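PDB 4O81: phosphoribosylaminoimidazole-succinocarboxamide synthase from Pyrococcus horikoshii, which catalyses the ATP-dependent joining of L-aspartate to a carboxylated aminoimidazole ribonucleotide, giving SAICAR in de novo purine biosynthesis. Local coordinates for residues V95-L100 with L171-L176. Numbering follows the deposited sequence.
Sequences VVAGSL and LVDFKL. With AMP (adenosine monophosphate), chain K.
Asp173 OD2 is gripped by a water and an arginine. Water 1 links it to Val95 O, lying 2.7 Å from both Val95 O and Asp173 OD2. Arg198 forms a salt bridge with the same oxygen, and Arg93 adds a weak, long ion pair. The other carboxylate oxygen serves the ligand: AMP O3' donates to Asp173 OD1 at 2.5 Å. Asp173 CG sits between its backbone N and carbonyl carbon (chi1 52°), which brings the carboxylate to the ribose. With an alanine in place of Asp173, the ribose O3' would probably lose its acceptor, Arg198 its carboxylate partner and water 1 one of its partners. The backbones are tied by Val95 N to Val172 O, 3.1 Å, with an N-H...O angle of 160°. This bond carries the antiparallel pairing of strands 84-93 and 169-180 on into the loop 95-100. Val172 CG1 packs against the loop, 3.6 Å from Ala97 CB and close to Val95 CB. Beyond Ala97 the loop grips the phosphate. Ser99 N donates to AMP O2P at 2.9 Å, and Ser99 OG donates to AMP O1P at 2.8 Å. Gly98 has a positive phi, and a CB there would collide with AMP O2P. Arg93 and Arg198 also bond to the nucleotide. The site is consistent with the pocket for the ribose phosphate of the imidazole substrate, as in related SAICAR synthetases. Further along the strand, the aliphatic chain of Lys175 lies over one face of the adenine, with Lys175 CE 3.5 Å from AMP C2, while its amine pairs with Glu177 and Asp190.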
loop_
_atom_site.group_PDB
_atom_site.type_symbol
_atom_site.label_atom_id
_atom_site.label_comp_id
_atom_site.label_asym_id
_atom_site.label_seq_id
_atom_site.Cartn_x
_atom_site.Cartn_y
_atom_site.Cartn_z
ATOM N N VAL A 95 8.673 -10.458 0.792
ATOM C CA VAL A 95 8.467 -11.903 0.917
ATOM C C VAL A 95 9.846 -12.563 0.959
ATOM O O VAL A 95 10.713 -12.182 0.194
ATOM C CB VAL A 95 7.656 -12.425 -0.306
ATOM C CG1 VAL A 95 7.617 -13.940 -0.340
ATOM C CG2 VAL A 95 6.246 -11.845 -0.312
ATOM N N VAL A 96 10.037 -13.549 1.833
ATOM C CA VAL A 96 11.318 -14.265 1.971
ATOM C C VAL A 96 11.664 -15.030 0.678
ATOM O O VAL A 96 10.870 -15.826 0.187
ATOM C CB VAL A 96 11.314 -15.227 3.201
ATOM C CG1 VAL A 96 12.596 -16.075 3.268
ATOM C CG2 VAL A 96 11.108 -14.463 4.506
ATOM N N ALA A 97 12.836 -14.749 0.126
ATOM C CA ALA A 97 13.339 -15.419 -1.079
ATOM C C ALA A 97 14.834 -15.154 -1.177
ATOM O O ALA A 97 15.364 -14.292 -0.456
ATOM C CB ALA A 97 12.624 -14.911 -2.335
ATOM N N GLY A 98 15.509 -15.887 -2.062
ATOM C CA GLY A 98 16.954 -15.713 -2.314
ATOM C C GLY A 98 17.766 -15.667 -1.030
ATOM O O GLY A 98 17.545 -16.489 -0.132
ATOM N N SER A 99 18.668 -14.681 -0.923
ATOM C CA SER A 99 19.636 -14.622 0.175
ATOM C C SER A 99 19.026 -14.421 1.571
ATOM O O SER A 99 19.676 -14.748 2.569
ATOM C CB SER A 99 20.726 -13.575 -0.099
ATOM O OG SER A 99 20.254 -12.253 0.121
ATOM N N LEU A 100 17.793 -13.909 1.652
ATOM C CA LEU A 100 17.149 -13.703 2.960
ATOM C C LEU A 100 16.981 -15.013 3.747
ATOM O O LEU A 100 16.944 -15.014 4.981
ATOM C CB LEU A 100 15.804 -12.976 2.818
ATOM C CG LEU A 100 15.121 -12.406 4.065
ATOM C CD1 LEU A 100 16.055 -11.496 4.862
ATOM C CD2 LEU A 100 13.851 -11.661 3.674
ATOM N N LEU A 171 5.176 -8.483 -5.548
ATOM C CA LEU A 171 6.531 -7.911 -5.504
ATOM C C LEU A 171 7.259 -8.529 -4.330
ATOM O O LEU A 171 7.053 -8.128 -3.179
ATOM C CB LEU A 171 6.498 -6.392 -5.355
ATOM C CG LEU A 171 7.817 -5.605 -5.336
ATOM C CD1 LEU A 171 8.614 -5.804 -6.620
ATOM C CD2 LEU A 171 7.493 -4.130 -5.145
ATOM N N VAL A 172 8.093 -9.521 -4.625
ATOM C CA VAL A 172 8.773 -10.316 -3.595
ATOM C C VAL A 172 9.929 -9.510 -2.981
ATOM O O VAL A 172 10.012 -9.359 -1.762
ATOM C CB VAL A 172 9.235 -11.691 -4.176
ATOM C CG1 VAL A 172 10.229 -12.390 -3.250
ATOM C CG2 VAL A 172 8.006 -12.584 -4.417
ATOM N N ASP A 173 10.805 -8.981 -3.838
ATOM C CA ASP A 173 11.875 -8.078 -3.418
ATOM C C ASP A 173 12.379 -7.358 -4.667
ATOM O O ASP A 173 11.946 -7.679 -5.789
ATOM C CB ASP A 173 13.011 -8.827 -2.695
ATOM C CG ASP A 173 13.539 -10.013 -3.496
ATOM O OD1 ASP A 173 13.769 -9.859 -4.693
ATOM O OD2 ASP A 173 13.715 -11.099 -2.930
ATOM N N PHE A 174 13.269 -6.392 -4.486
ATOM C CA PHE A 174 13.848 -5.654 -5.614
ATOM C C PHE A 174 15.049 -4.802 -5.176
ATOM O O PHE A 174 15.185 -4.496 -4.001
ATOM C CB PHE A 174 12.776 -4.819 -6.371
ATOM C CG PHE A 174 12.171 -3.698 -5.566
ATOM C CD1 PHE A 174 12.485 -2.375 -5.857
ATOM C CD2 PHE A 174 11.284 -3.954 -4.532
ATOM C CE1 PHE A 174 11.930 -1.328 -5.132
ATOM C CE2 PHE A 174 10.744 -2.906 -3.789
ATOM C CZ PHE A 174 11.068 -1.598 -4.085
ATOM N N LYS A 175 15.930 -4.475 -6.123
ATOM C CA LYS A 175 17.090 -3.639 -5.873
ATOM C C LYS A 175 16.892 -2.282 -6.533
ATOM O O LYS A 175 16.433 -2.209 -7.660
ATOM C CB LYS A 175 18.387 -4.267 -6.423
ATOM C CG LYS A 175 19.588 -3.308 -6.403
ATOM C CD LYS A 175 20.585 -3.451 -7.557
ATOM C CE LYS A 175 19.960 -3.457 -8.946
ATOM N NZ LYS A 175 20.461 -2.359 -9.819
ATOM N N LEU A 176 17.247 -1.228 -5.811
ATOM C CA LEU A 176 17.221 0.141 -6.328
ATOM C C LEU A 176 18.603 0.728 -6.212
ATOM O O LEU A 176 19.397 0.284 -5.374
ATOM C CB LEU A 176 16.268 1.021 -5.519
ATOM C CG LEU A 176 14.784 0.683 -5.536
ATOM C CD1 LEU A 176 14.037 1.655 -4.626
ATOM C CD2 LEU A 176 14.246 0.708 -6.971
HETATM P P AMP K . 19.177 -11.593 -3.230
HETATM O O1P AMP K . 19.955 -10.787 -2.203
HETATM O O2P AMP K . 18.078 -12.437 -2.644
HETATM O O3P AMP K . 20.023 -12.380 -4.191
HETATM O "O5'" AMP K . 18.475 -10.464 -4.176
HETATM C "C5'" AMP K . 17.396 -9.616 -3.731
HETATM C "C4'" AMP K . 16.683 -8.824 -4.847
HETATM O "O4'" AMP K . 17.471 -7.729 -5.305
HETATM C "C3'" AMP K . 16.335 -9.618 -6.110
HETATM O "O3'" AMP K . 15.124 -9.105 -6.684
HETATM C "C2'" AMP K . 17.465 -9.316 -7.063
HETATM O "O2'" AMP K . 17.049 -9.427 -8.428
HETATM C "C1'" AMP K . 17.834 -7.887 -6.684
HETATM N N9 AMP K . 19.286 -7.673 -6.891
HETATM C C8 AMP K . 20.254 -7.810 -5.962
HETATM N N7 AMP K . 21.475 -7.540 -6.494
HETATM C C5 AMP K . 21.311 -7.230 -7.783
HETATM C C6 AMP K . 22.191 -6.846 -8.921
HETATM N N6 AMP K . 23.535 -6.745 -8.773
HETATM N N1 AMP K . 21.586 -6.600 -10.114
HETATM C C2 AMP K . 20.248 -6.703 -10.279
HETATM N N3 AMP K . 19.400 -7.044 -9.286
HETATM C C4 AMP K . 19.858 -7.315 -8.044
HETATM O O HOH W 1 13.276 -11.581 -0.293
#